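PDB 2OQH: putative isomerase from Streptomyces coelicolor A3, which probably acts as an enolase-superfamily enzyme, perhaps dehydrating D-glucarate to 5-dehydro-4-deoxy-D-glucarate. Local coordinates for residues A[4-9]-A[37-42]; A[43-48]-A[357-362]; A[96-101]-A[270-275]; A[104-109]-A[351-356]; A[125-130]-A[344-349]. One frame throughout, in Å; residues are numbered along the deposited sequence.

Interaction 1 (A[4-9]-A[37-42]); sequences KITDVD and RVRTDS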
# COMPACT_ATOMS: atom_id res chain seq x y z
N LYS A 4 29.17 7.13 5.12
CA LYS A 4 28.56 8.37 4.69
C LYS A 4 27.94 8.20 3.31
O LYS A 4 28.39 7.36 2.52
CB LYS A 4 29.60 9.49 4.66
CG LYS A 4 30.08 9.94 6.04
CD LYS A 4 31.26 10.90 5.93
CE LYS A 4 31.65 11.45 7.30
NZ LYS A 4 32.83 12.36 7.23
N ILE A 5 26.91 8.98 3.03
CA ILE A 5 26.26 8.92 1.75
C ILE A 5 27.06 9.78 0.77
O ILE A 5 27.36 10.94 1.05
CB ILE A 5 24.81 9.43 1.84
CG1 ILE A 5 24.01 8.50 2.76
CG2 ILE A 5 24.19 9.52 0.46
CD1 ILE A 5 22.57 8.92 2.97
N THR A 6 27.44 9.18 -0.35
CA THR A 6 28.21 9.90 -1.36
C THR A 6 27.34 10.40 -2.50
O THR A 6 27.59 11.48 -3.05
CB THR A 6 29.31 8.99 -1.97
OG1 THR A 6 28.73 7.74 -2.36
CG2 THR A 6 30.42 8.75 -0.95
N ASP A 7 26.31 9.63 -2.85
CA ASP A 7 25.44 10.03 -3.95
C ASP A 7 23.99 9.61 -3.77
O ASP A 7 23.70 8.58 -3.16
CB ASP A 7 25.96 9.43 -5.26
CG ASP A 7 27.38 9.84 -5.58
OD1 ASP A 7 27.60 10.99 -6.02
OD2 ASP A 7 28.29 9.01 -5.37
N VAL A 8 23.10 10.42 -4.33
CA VAL A 8 21.66 10.17 -4.31
C VAL A 8 21.20 10.42 -5.74
O VAL A 8 21.14 11.57 -6.18
CB VAL A 8 20.91 11.16 -3.38
CG1 VAL A 8 19.43 10.83 -3.38
CG2 VAL A 8 21.48 11.09 -1.97
N ASP A 9 20.89 9.35 -6.46
CA ASP A 9 20.45 9.47 -7.85
C ASP A 9 18.99 9.08 -8.01
O ASP A 9 18.51 8.12 -7.40
CB ASP A 9 21.34 8.61 -8.74
CG ASP A 9 22.76 9.11 -8.77
OD1 ASP A 9 22.96 10.25 -9.23
OD2 ASP A 9 23.67 8.37 -8.33
N ARG A 37 18.56 5.74 -5.66
CA ARG A 37 19.70 4.93 -5.25
C ARG A 37 20.57 5.75 -4.31
O ARG A 37 20.97 6.88 -4.64
CB ARG A 37 20.57 4.50 -6.45
CG ARG A 37 21.85 3.74 -6.02
CD ARG A 37 22.77 3.39 -7.21
NE ARG A 37 23.27 4.59 -7.87
CZ ARG A 37 23.75 4.63 -9.11
NH1 ARG A 37 23.80 3.53 -9.85
NH2 ARG A 37 24.15 5.78 -9.62
N VAL A 38 20.86 5.20 -3.15
CA VAL A 38 21.71 5.89 -2.19
C VAL A 38 23.07 5.20 -2.18
O VAL A 38 23.17 4.02 -1.84
CB VAL A 38 21.09 5.87 -0.78
CG1 VAL A 38 22.07 6.45 0.23
CG2 VAL A 38 19.80 6.68 -0.78
N ARG A 39 24.11 5.94 -2.55
CA ARG A 39 25.47 5.40 -2.58
C ARG A 39 26.29 5.82 -1.36
O ARG A 39 26.29 6.98 -0.97
CB ARG A 39 26.17 5.86 -3.86
CG ARG A 39 27.60 5.38 -3.98
CD ARG A 39 28.31 6.12 -5.11
NE ARG A 39 27.65 5.93 -6.40
CZ ARG A 39 27.49 4.74 -6.99
NH1 ARG A 39 27.92 3.64 -6.39
NH2 ARG A 39 26.93 4.66 -8.19
N THR A 40 27.00 4.87 -0.76
CA THR A 40 27.82 5.16 0.42
C THR A 40 29.31 4.95 0.16
O THR A 40 29.70 4.08 -0.62
CB THR A 40 27.40 4.27 1.61
OG1 THR A 40 27.78 2.91 1.35
CG2 THR A 40 25.89 4.34 1.83
N ASP A 41 30.15 5.73 0.84
CA ASP A 41 31.60 5.60 0.68
C ASP A 41 32.14 4.23 1.08
O ASP A 41 33.35 4.04 1.19
CB ASP A 41 32.36 6.71 1.43
CG ASP A 41 32.00 6.79 2.91
OD1 ASP A 41 31.38 5.85 3.45
OD2 ASP A 41 32.35 7.81 3.54
N SER A 42 31.25 3.28 1.32
CA SER A 42 31.69 1.94 1.68
C SER A 42 31.49 1.03 0.46
O SER A 42 31.94 -0.11 0.44
CB SER A 42 30.88 1.38 2.84
OG SER A 42 29.63 0.87 2.39
O HOH W 1 23.57 7.14 -6.23
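Thr6 and Asp7 both direct their backbone N-H groups to the carbonyl of Arg39, and this sharing marks a classic beta bulge in the antiparallel pairing of strands 5-15 and 31-40, within the three-stranded sheet of the enolase-type N-terminal domain. Thr6 N stands 2.6 Å from Arg39 O and Asp7 N 3.2 Å from the same oxygen, so one acceptor is gripped twice. Arg39 N returns a bond of 2.7 Å to Asp7 O, and beyond the bulge Asp9 and Arg37 form a regular hydrogen-bonded pair. At the other end Asp41 answers both backbone polar atoms of Lys4: its N donates to Lys4 O, while its OD1 takes Lys4 N at 3.1 Å from above the carboxylate plane.

The face carrying Asp7, Asp9, Arg37 and Arg39 adds two salt bridges. Arg37 leaves with CG anti to the backbone N (chi1 176°) and bends at chi3, which brings NH2 to 2.9 Å from Asp9 OD2; that oxygen lies in the guanidinium plane, although the two flat groups are 82° apart. A water accepts from Arg37 NE and donates to Arg37 O. Asp7 OD2 pairs with Arg39 NE at 3.3 Å, and Arg39 NH1 has a further mate in Glu45 on the next strand. Acids and arginines interleaved in this way, each arginine with its carboxylate, would probably balance charge beside the backbone ladder.

Interaction 2 (A[43-48]-A[357-362]); sequences GVEGWG and VDEDKL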
# COMPACT_ATOMS: atom_id res chain seq x y z
N GLY A 43 30.81 1.56 -0.55
CA GLY A 43 30.54 0.78 -1.74
C GLY A 43 29.11 0.25 -1.68
O GLY A 43 28.55 -0.18 -2.69
N VAL A 44 28.52 0.29 -0.49
CA VAL A 44 27.15 -0.18 -0.31
C VAL A 44 26.15 0.77 -0.95
O VAL A 44 26.27 1.99 -0.81
CB VAL A 44 26.80 -0.34 1.18
CG1 VAL A 44 25.28 -0.43 1.35
CG2 VAL A 44 27.45 -1.60 1.73
N GLU A 45 25.17 0.19 -1.65
CA GLU A 45 24.12 0.96 -2.32
C GLU A 45 22.73 0.54 -1.86
O GLU A 45 22.48 -0.64 -1.65
CB GLU A 45 24.20 0.77 -3.84
CG GLU A 45 25.46 1.33 -4.49
CD GLU A 45 25.48 1.18 -6.00
OE1 GLU A 45 26.39 1.77 -6.63
OE2 GLU A 45 24.62 0.47 -6.57
N GLY A 46 21.84 1.51 -1.71
CA GLY A 46 20.48 1.21 -1.30
C GLY A 46 19.50 1.67 -2.36
O GLY A 46 19.71 2.73 -2.97
N TRP A 47 18.43 0.91 -2.58
CA TRP A 47 17.44 1.27 -3.58
C TRP A 47 16.05 1.46 -2.99
O TRP A 47 15.66 0.77 -2.04
CB TRP A 47 17.35 0.20 -4.67
CG TRP A 47 18.60 0.10 -5.48
CD1 TRP A 47 19.73 -0.59 -5.17
CD2 TRP A 47 18.86 0.76 -6.73
NE1 TRP A 47 20.68 -0.41 -6.14
CE2 TRP A 47 20.18 0.41 -7.11
CE3 TRP A 47 18.11 1.60 -7.56
CZ2 TRP A 47 20.76 0.89 -8.29
CZ3 TRP A 47 18.70 2.08 -8.74
CH2 TRP A 47 20.01 1.72 -9.09
N GLY A 48 15.31 2.39 -3.57
CA GLY A 48 13.96 2.67 -3.12
C GLY A 48 13.09 3.00 -4.32
O GLY A 48 13.59 3.48 -5.34
N VAL A 357 18.90 -4.92 -8.33
CA VAL A 357 18.42 -4.07 -9.41
C VAL A 357 19.23 -4.13 -10.70
O VAL A 357 20.44 -3.97 -10.70
CB VAL A 357 18.36 -2.60 -8.97
CG1 VAL A 357 17.76 -1.74 -10.09
CG2 VAL A 357 17.53 -2.47 -7.70
N ASP A 358 18.53 -4.34 -11.82
CA ASP A 358 19.13 -4.38 -13.15
C ASP A 358 19.22 -2.94 -13.64
O ASP A 358 18.21 -2.34 -14.03
CB ASP A 358 18.23 -5.19 -14.09
CG ASP A 358 18.82 -5.36 -15.47
OD1 ASP A 358 19.34 -4.38 -16.04
OD2 ASP A 358 18.75 -6.49 -16.00
N GLU A 359 20.42 -2.37 -13.63
CA GLU A 359 20.57 -0.98 -14.07
C GLU A 359 20.28 -0.75 -15.54
O GLU A 359 19.78 0.31 -15.92
CB GLU A 359 21.96 -0.47 -13.71
CG GLU A 359 22.06 -0.02 -12.26
CD GLU A 359 23.49 0.17 -11.81
OE1 GLU A 359 24.27 0.74 -12.60
OE2 GLU A 359 23.82 -0.24 -10.67
N ASP A 360 20.57 -1.74 -16.38
CA ASP A 360 20.31 -1.59 -17.81
C ASP A 360 18.81 -1.38 -18.03
O ASP A 360 18.41 -0.47 -18.76
CB ASP A 360 20.79 -2.83 -18.58
CG ASP A 360 22.28 -3.07 -18.42
OD1 ASP A 360 23.05 -2.09 -18.51
OD2 ASP A 360 22.68 -4.24 -18.22
N LYS A 361 17.99 -2.19 -17.38
CA LYS A 361 16.54 -2.07 -17.50
C LYS A 361 16.08 -0.74 -16.93
O LYS A 361 15.21 -0.07 -17.49
CB LYS A 361 15.84 -3.21 -16.76
CG LYS A 361 16.02 -4.58 -17.41
CD LYS A 361 15.09 -5.60 -16.77
CE LYS A 361 15.06 -6.91 -17.55
NZ LYS A 361 14.05 -7.87 -16.98
N LEU A 362 16.67 -0.36 -15.79
CA LEU A 362 16.33 0.91 -15.15
C LEU A 362 16.57 2.02 -16.17
O LEU A 362 15.71 2.86 -16.41
CB LEU A 362 17.21 1.14 -13.92
CG LEU A 362 17.14 2.53 -13.27
CD1 LEU A 362 15.73 2.76 -12.69
CD2 LEU A 362 18.20 2.64 -12.18
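Trp47 and Val357 meet from opposite directions, the valine methyl CG2 sitting over the five-membered ring of the indole. In this CH-pi contact Val357 CG2 lies 3.6 Å from the centroid of the Trp47 five-membered ring and only 14° off the ring normal. CG2 takes up this place because it is anti to the carbonyl carbon of Val357. Further along the indole, Leu362 CD2 comes to 3.5 Å from Trp47 CZ3 at an oblique angle. The Glu359 side chain crosses that of Trp47 at about a right angle, and its OE2 lies near the ring plane, 4.0 Å from Trp47 CZ2. Glu45 and Glu359 come near as like charges, probably offset by Arg39, in a salt bridge with Glu45, and by Arg37, in a long, weak pair with Glu359. With an alanine at Trp47, Val357 CG2 and Leu362 CD2 are likely to lose their aromatic partner, leaving a gap beneath the start of the helix. The indole also meets the ring of Trp11, and the backbone N of Trp47 donates to Asp106 OD2 of helix 85-112. Helix 359-368 thus packs on the three-stranded N-terminal sheet, Leu362 reaching Val35 of strand 31-40 and Val13 of strand 5-15.

Interaction 3 (A[96-101]-A[270-275]); sequences AIAAVD and DVYKWG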
# COMPACT_ATOMS: atom_id res chain seq x y z
N ALA A 96 8.08 11.07 -1.59
CA ALA A 96 9.47 11.36 -1.96
C ALA A 96 10.36 10.94 -0.79
O ALA A 96 11.36 10.24 -0.97
CB ALA A 96 9.64 12.84 -2.24
N ILE A 97 9.97 11.37 0.40
CA ILE A 97 10.70 11.03 1.62
C ILE A 97 10.77 9.51 1.80
O ILE A 97 11.83 8.97 2.11
CB ILE A 97 10.02 11.67 2.85
CG1 ILE A 97 10.22 13.19 2.80
CG2 ILE A 97 10.56 11.06 4.14
CD1 ILE A 97 9.50 13.97 3.89
N ALA A 98 9.65 8.82 1.58
CA ALA A 98 9.61 7.37 1.73
C ALA A 98 10.63 6.64 0.85
O ALA A 98 11.27 5.69 1.29
CB ALA A 98 8.20 6.85 1.44
N ALA A 99 10.78 7.10 -0.39
CA ALA A 99 11.73 6.50 -1.33
C ALA A 99 13.14 6.53 -0.74
O ALA A 99 13.87 5.53 -0.78
CB ALA A 99 11.71 7.25 -2.66
N VAL A 100 13.53 7.68 -0.20
CA VAL A 100 14.84 7.85 0.41
C VAL A 100 14.93 7.01 1.68
O VAL A 100 15.97 6.42 1.98
CB VAL A 100 15.10 9.33 0.76
CG1 VAL A 100 16.45 9.49 1.45
CG2 VAL A 100 15.04 10.18 -0.51
N ASP A 101 13.82 6.96 2.43
CA ASP A 101 13.76 6.20 3.66
C ASP A 101 14.05 4.74 3.38
O ASP A 101 14.88 4.12 4.05
CB ASP A 101 12.37 6.33 4.30
CG ASP A 101 12.28 5.62 5.64
OD1 ASP A 101 12.61 6.23 6.67
OD2 ASP A 101 11.88 4.44 5.66
N ASP A 270 0.86 2.31 4.92
CA ASP A 270 1.43 2.46 3.59
C ASP A 270 2.67 3.32 3.73
O ASP A 270 2.60 4.52 3.98
CB ASP A 270 0.43 3.15 2.64
CG ASP A 270 1.00 3.36 1.24
OD1 ASP A 270 2.19 3.05 1.01
OD2 ASP A 270 0.25 3.84 0.36
N VAL A 271 3.82 2.67 3.58
CA VAL A 271 5.10 3.34 3.71
C VAL A 271 5.22 4.59 2.85
O VAL A 271 5.75 5.61 3.29
CB VAL A 271 6.25 2.38 3.36
CG1 VAL A 271 7.57 3.14 3.25
CG2 VAL A 271 6.35 1.30 4.41
N TYR A 272 4.72 4.49 1.63
CA TYR A 272 4.81 5.58 0.69
C TYR A 272 3.85 6.72 0.99
O TYR A 272 4.07 7.84 0.54
CB TYR A 272 4.62 5.00 -0.71
CG TYR A 272 5.56 3.83 -0.87
CD1 TYR A 272 6.93 4.04 -0.90
CD2 TYR A 272 5.09 2.53 -0.78
CE1 TYR A 272 7.83 2.97 -0.81
CE2 TYR A 272 5.98 1.44 -0.69
CZ TYR A 272 7.35 1.68 -0.70
OH TYR A 272 8.24 0.63 -0.56
N LYS A 273 2.82 6.43 1.77
CA LYS A 273 1.86 7.45 2.14
C LYS A 273 2.27 8.12 3.47
O LYS A 273 2.06 9.32 3.66
CB LYS A 273 0.46 6.82 2.26
CG LYS A 273 -0.67 7.79 2.58
CD LYS A 273 -2.03 7.07 2.62
CE LYS A 273 -2.58 6.79 1.23
NZ LYS A 273 -3.63 7.77 0.84
N TRP A 274 2.88 7.34 4.36
CA TRP A 274 3.30 7.82 5.67
C TRP A 274 4.77 8.28 5.77
O TRP A 274 5.23 8.69 6.83
CB TRP A 274 3.01 6.74 6.71
CG TRP A 274 1.53 6.57 6.93
CD1 TRP A 274 0.62 6.08 6.03
CD2 TRP A 274 0.77 6.96 8.08
NE1 TRP A 274 -0.65 6.15 6.54
CE2 TRP A 274 -0.59 6.69 7.80
CE3 TRP A 274 1.11 7.53 9.32
CZ2 TRP A 274 -1.62 6.96 8.72
CZ3 TRP A 274 0.08 7.80 10.23
CH2 TRP A 274 -1.26 7.52 9.93
N GLY A 275 5.50 8.19 4.66
CA GLY A 275 6.87 8.66 4.65
C GLY A 275 8.00 7.73 5.04
O GLY A 275 9.16 8.14 4.99
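Ala98 fits its single methyl against the short helix 271-274, and Asp101, one turn later, reaches the residue that ends it; helix 85-112 of the N-terminal domain packs here on the segment following barrel strand 266-269. Ala98 CB lies 3.3 Å from Val271 O and 3.9 Å from Tyr272 CD1. Asp101 can be followed outward. Its CB meets Gly275 O at 3.7 Å; CG, anti to the backbone N (chi1 -177°), passes 4.1 Å from Gly275 O. At the tip, OD1 accepts from His79 NE2 and OD2 from the backbone N of Ile277, so both oxygens of this buried carboxylate have donors. Gly275 O is lined by carbon: Ile97 CG2 approaches it to 3.3 Å, and Ala98 CA makes a CA-H...O contact of 3.4 Å. Gly275 itself has positive phi, where a CB would collide with the carbonyl oxygen of Trp274. At the N-terminal end of the short helix Asp270 serves as N-cap, its OD1 accepting from Tyr272 N, while OD2 is weakly bonded to His297, reminiscent of the Asp-His dyad of mandelate racemase relatives. Between the segments the join therefore rests on close packing and one CA-H...O contact, the strong polar bonding of Asp101 going to residues beside them.

Interaction 4 (A[104-109]-A[351-356]); sequences CWDAMG and PGLGVS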
# COMPACT_ATOMS: atom_id res chain seq x y z
N CYS A 104 17.65 3.96 2.37
CA CYS A 104 18.55 3.94 3.52
C CYS A 104 18.44 2.62 4.30
O CYS A 104 19.44 2.09 4.78
CB CYS A 104 18.26 5.13 4.44
SG CYS A 104 18.79 6.72 3.79
N TRP A 105 17.22 2.11 4.45
CA TRP A 105 17.02 0.84 5.15
C TRP A 105 17.71 -0.28 4.37
O TRP A 105 18.33 -1.16 4.95
CB TRP A 105 15.53 0.53 5.29
CG TRP A 105 14.89 1.16 6.49
CD1 TRP A 105 14.16 2.31 6.53
CD2 TRP A 105 14.92 0.66 7.84
NE1 TRP A 105 13.73 2.56 7.82
CE2 TRP A 105 14.19 1.56 8.64
CE3 TRP A 105 15.50 -0.47 8.44
CZ2 TRP A 105 14.02 1.37 10.02
CZ3 TRP A 105 15.34 -0.66 9.81
CH2 TRP A 105 14.60 0.26 10.58
N ASP A 106 17.57 -0.24 3.05
CA ASP A 106 18.18 -1.24 2.20
C ASP A 106 19.70 -1.18 2.41
O ASP A 106 20.35 -2.21 2.58
CB ASP A 106 17.81 -0.96 0.74
CG ASP A 106 18.28 -2.05 -0.21
OD1 ASP A 106 18.22 -3.25 0.14
OD2 ASP A 106 18.70 -1.68 -1.34
N ALA A 107 20.25 0.03 2.40
CA ALA A 107 21.69 0.23 2.61
C ALA A 107 22.12 -0.25 4.00
O ALA A 107 23.20 -0.82 4.16
CB ALA A 107 22.04 1.70 2.42
N MSE A 108 21.27 -0.02 5.00
CA MSE A 108 21.55 -0.43 6.37
C MSE A 108 21.63 -1.95 6.49
O MSE A 108 22.50 -2.49 7.17
CB MSE A 108 20.46 0.09 7.32
CG MSE A 108 20.60 1.57 7.72
SE MSE A 108 19.04 2.16 8.75
CE MSE A 108 18.31 3.37 7.45
N GLY A 109 20.71 -2.63 5.83
CA GLY A 109 20.70 -4.09 5.87
C GLY A 109 21.95 -4.63 5.20
O GLY A 109 22.55 -5.60 5.67
N PRO A 351 20.27 -9.83 2.26
CA PRO A 351 20.53 -8.64 3.07
C PRO A 351 19.68 -7.48 2.54
O PRO A 351 19.27 -7.49 1.38
CB PRO A 351 22.02 -8.39 2.87
CG PRO A 351 22.57 -9.78 2.61
CD PRO A 351 21.52 -10.36 1.69
N GLY A 352 19.42 -6.49 3.39
CA GLY A 352 18.61 -5.37 2.96
C GLY A 352 17.24 -5.84 2.53
O GLY A 352 16.68 -6.74 3.15
N LEU A 353 16.71 -5.25 1.46
CA LEU A 353 15.38 -5.62 0.97
C LEU A 353 15.36 -7.01 0.34
O LEU A 353 14.29 -7.58 0.13
CB LEU A 353 14.90 -4.59 -0.06
CG LEU A 353 14.65 -3.17 0.43
CD1 LEU A 353 14.33 -2.27 -0.76
CD2 LEU A 353 13.50 -3.15 1.44
N GLY A 354 16.54 -7.54 0.04
CA GLY A 354 16.63 -8.86 -0.56
C GLY A 354 16.35 -8.87 -2.06
O GLY A 354 15.83 -9.86 -2.58
N VAL A 355 16.68 -7.78 -2.74
CA VAL A 355 16.46 -7.70 -4.18
C VAL A 355 17.65 -7.06 -4.89
O VAL A 355 18.36 -6.24 -4.31
CB VAL A 355 15.20 -6.87 -4.51
CG1 VAL A 355 13.99 -7.49 -3.84
CG2 VAL A 355 15.39 -5.43 -4.07
N SER A 356 17.85 -7.44 -6.15
CA SER A 356 18.95 -6.92 -6.95
C SER A 356 18.41 -6.14 -8.14
O SER A 356 17.56 -6.64 -8.88
CB SER A 356 19.82 -8.08 -7.46
OG SER A 356 20.91 -7.56 -8.22
O HOH W 2 18.20 -5.39 -1.63
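A type II' beta turn from Pro351 to Gly354 docks on helix 85-112 where Asp106 and Gly109 face it. The main bond is straight: Leu353 N donates to Asp106 OD1 at 2.8 Å with an angle of 179° at the hydrogen, meeting the oxygen on its anti side and 22° out of the carboxylate plane. Asp106 reaches the turn because its CG is anti to the backbone N (chi1 -174°), which carries the carboxylate off the helix toward the loop. The same OD1 also accepts from a water at 2.8 Å, and this water in turn accepts from Val355 N at 3.0 Å, so one oxygen holds the loop both directly, at the turn, and through solvent just beyond it. OD2 is used in another direction, taking the backbone N of Trp47 in strand 45-51. A single buried side chain thus ties together a helix, a strand and a loop.

The backbones come unusually near. Gly109 CA and Gly352 CA are 3.8 Å apart, a spacing that two glycines allow: a CB on Gly109 would run into Gly352 CA, and one on Gly352 would strike Asp106 OD1. Leu353 crosses Asp106 at about a right angle, its CD1 4.0 Å from Asp106 CB, and continues onto Ile304 and Ala308 of helix 303-315. Glycine at the second position, with positive phi, is what a type II' turn calls for, and the returning chain laid against the N-terminal domain is a feature of the enolase superfamily, in which segments from the C-terminal end complete the capping domain.

Interaction 5 (A[125-130]-A[344-349]); sequences RDEVPI and RLRVPS. With SO4 (sulfate ion), chain E.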
# COMPACT_ATOMS: atom_id res chain seq x y z
N ARG A 125 5.95 -14.04 10.55
CA ARG A 125 5.27 -14.74 9.47
C ARG A 125 6.16 -14.66 8.23
O ARG A 125 6.87 -13.67 8.04
CB ARG A 125 3.89 -14.12 9.18
CG ARG A 125 3.89 -12.69 8.65
CD ARG A 125 2.45 -12.27 8.32
NE ARG A 125 1.58 -12.24 9.50
CZ ARG A 125 1.62 -11.28 10.43
NH1 ARG A 125 2.47 -10.28 10.32
NH2 ARG A 125 0.80 -11.33 11.47
N ASP A 126 6.14 -15.69 7.39
CA ASP A 126 6.99 -15.70 6.20
C ASP A 126 6.22 -15.56 4.89
O ASP A 126 6.81 -15.30 3.84
CB ASP A 126 7.84 -16.98 6.17
CG ASP A 126 7.00 -18.23 6.07
OD1 ASP A 126 5.96 -18.32 6.78
OD2 ASP A 126 7.37 -19.15 5.29
N GLU A 127 4.90 -15.74 4.96
CA GLU A 127 4.04 -15.63 3.79
C GLU A 127 3.03 -14.51 3.99
O GLU A 127 2.42 -14.39 5.05
CB GLU A 127 3.31 -16.95 3.54
CG GLU A 127 4.22 -18.08 3.08
CD GLU A 127 4.94 -17.74 1.79
OE1 GLU A 127 4.28 -17.28 0.84
OE2 GLU A 127 6.18 -17.93 1.73
N VAL A 128 2.86 -13.69 2.96
CA VAL A 128 1.94 -12.56 3.01
C VAL A 128 0.80 -12.64 2.01
O VAL A 128 0.99 -12.38 0.83
CB VAL A 128 2.68 -11.24 2.75
CG1 VAL A 128 1.71 -10.08 2.81
CG2 VAL A 128 3.80 -11.07 3.75
N PRO A 129 -0.41 -12.98 2.49
CA PRO A 129 -1.59 -13.08 1.62
C PRO A 129 -1.95 -11.73 1.00
O PRO A 129 -1.78 -10.68 1.63
CB PRO A 129 -2.68 -13.57 2.58
CG PRO A 129 -1.92 -14.27 3.66
CD PRO A 129 -0.74 -13.36 3.87
N ILE A 130 -2.43 -11.75 -0.24
CA ILE A 130 -2.83 -10.50 -0.89
C ILE A 130 -4.28 -10.56 -1.33
O ILE A 130 -4.90 -11.62 -1.32
CB ILE A 130 -1.92 -10.16 -2.10
CG1 ILE A 130 -2.04 -11.24 -3.19
CG2 ILE A 130 -0.48 -10.02 -1.63
CD1 ILE A 130 -1.34 -10.87 -4.47
N ARG A 344 -0.34 -15.65 -2.18
CA ARG A 344 0.56 -15.17 -1.13
C ARG A 344 1.94 -14.78 -1.68
O ARG A 344 2.43 -15.39 -2.64
CB ARG A 344 0.74 -16.24 -0.05
CG ARG A 344 -0.56 -16.84 0.48
CD ARG A 344 -0.27 -17.77 1.66
NE ARG A 344 0.62 -18.87 1.29
CZ ARG A 344 1.22 -19.68 2.15
NH1 ARG A 344 1.05 -19.53 3.47
NH2 ARG A 344 2.01 -20.66 1.70
N LEU A 345 2.55 -13.77 -1.08
CA LEU A 345 3.88 -13.32 -1.49
C LEU A 345 4.87 -13.78 -0.43
O LEU A 345 4.60 -13.68 0.76
CB LEU A 345 3.93 -11.79 -1.59
CG LEU A 345 3.30 -11.16 -2.83
CD1 LEU A 345 3.13 -9.66 -2.61
CD2 LEU A 345 4.17 -11.42 -4.04
N ARG A 346 6.01 -14.29 -0.87
CA ARG A 346 7.02 -14.73 0.08
C ARG A 346 7.95 -13.56 0.37
O ARG A 346 8.32 -12.81 -0.52
CB ARG A 346 7.81 -15.92 -0.48
CG ARG A 346 8.81 -16.52 0.51
CD ARG A 346 9.36 -17.84 -0.00
NE ARG A 346 10.20 -17.65 -1.18
CZ ARG A 346 10.54 -18.63 -2.02
NH1 ARG A 346 10.09 -19.86 -1.81
NH2 ARG A 346 11.32 -18.36 -3.06
N VAL A 347 8.32 -13.41 1.64
CA VAL A 347 9.20 -12.32 2.04
C VAL A 347 10.64 -12.63 1.63
O VAL A 347 11.20 -13.64 2.04
CB VAL A 347 9.16 -12.12 3.56
CG1 VAL A 347 9.91 -10.85 3.92
CG2 VAL A 347 7.72 -12.05 4.05
N PRO A 348 11.26 -11.76 0.80
CA PRO A 348 12.64 -11.94 0.35
C PRO A 348 13.57 -12.27 1.51
O PRO A 348 13.28 -11.92 2.66
CB PRO A 348 12.96 -10.60 -0.31
CG PRO A 348 11.64 -10.24 -0.94
CD PRO A 348 10.65 -10.57 0.16
N SER A 349 14.69 -12.94 1.23
CA SER A 349 15.60 -13.35 2.30
C SER A 349 16.99 -12.72 2.40
O SER A 349 17.59 -12.71 3.48
CB SER A 349 15.77 -14.88 2.25
OG SER A 349 16.14 -15.31 0.95
S SO4 E . -0.69 -14.85 10.89
O1 SO4 E . -1.42 -13.64 10.48
O2 SO4 E . -0.35 -14.78 12.32
O3 SO4 E . 0.55 -14.97 10.08
O4 SO4 E . -1.54 -16.04 10.66
O HOH W 3 4.72 -17.23 -1.73
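Arg344 lays its guanidinium across the stem of Glu127, with Glu127 CG 3.4 Å above the plane and offset toward the rim. The charged ends do not form a salt bridge: Glu127 OE1 stays 4.0 Å from Arg344 NE and well out of the guanidinium plane. With a serine at Arg344, the Glu127 methylenes would probably lose the flat group that packs on them, and the carboxylate its nearby positive charge. Next, Leu345 forms a hydrogen-bonded antiparallel pair with Val128, N and O each bonded at 2.8 Å to the O and N of that partner, and its CD1 touches Ile130 CG2 at 3.8 Å. Arg346 runs alongside Glu127, and it is the aliphatic CG that meets OE2, at 3.2 Å, while the guanidinium leads away. Val347 N closes the ladder on Asp126 O at 3.3 Å, and its CG2 packs near that of Val128. At the margin, Arg125 NE binds a sulfate, probably from the crystallisation liquor, through O3; NH1 and NH2 are held by the carbonyls of Thr316 and Pro317. Strand 344-346 lies antiparallel to strand 127-134 of the barrel sheet, pairs also with strand 340-341, and turns Leu345, like Val128, toward Leu310 of helix 303-315.

Four of the five contacts tie elements of the N-terminal domain together or to the later chain; interaction 5, about 29 Å from interaction 1 between centres, belongs to the barrel sheet. Interactions 3 and 4 are buried and share helix 85-112, yet the former is mostly carbon packing while the latter turns on one carboxylate. Interactions 1 and 5 are partly buried antiparallel strand pairs, both bearing charged residues, but salt bridges cross only in interaction 1. Interactions 1 and 2 meet on adjacent strands, where Arg37 CD packs against the Trp47 indole. Interaction 2, largely aromatic and apolar, adjoins interaction 4, whose loop leads into helix 359-368.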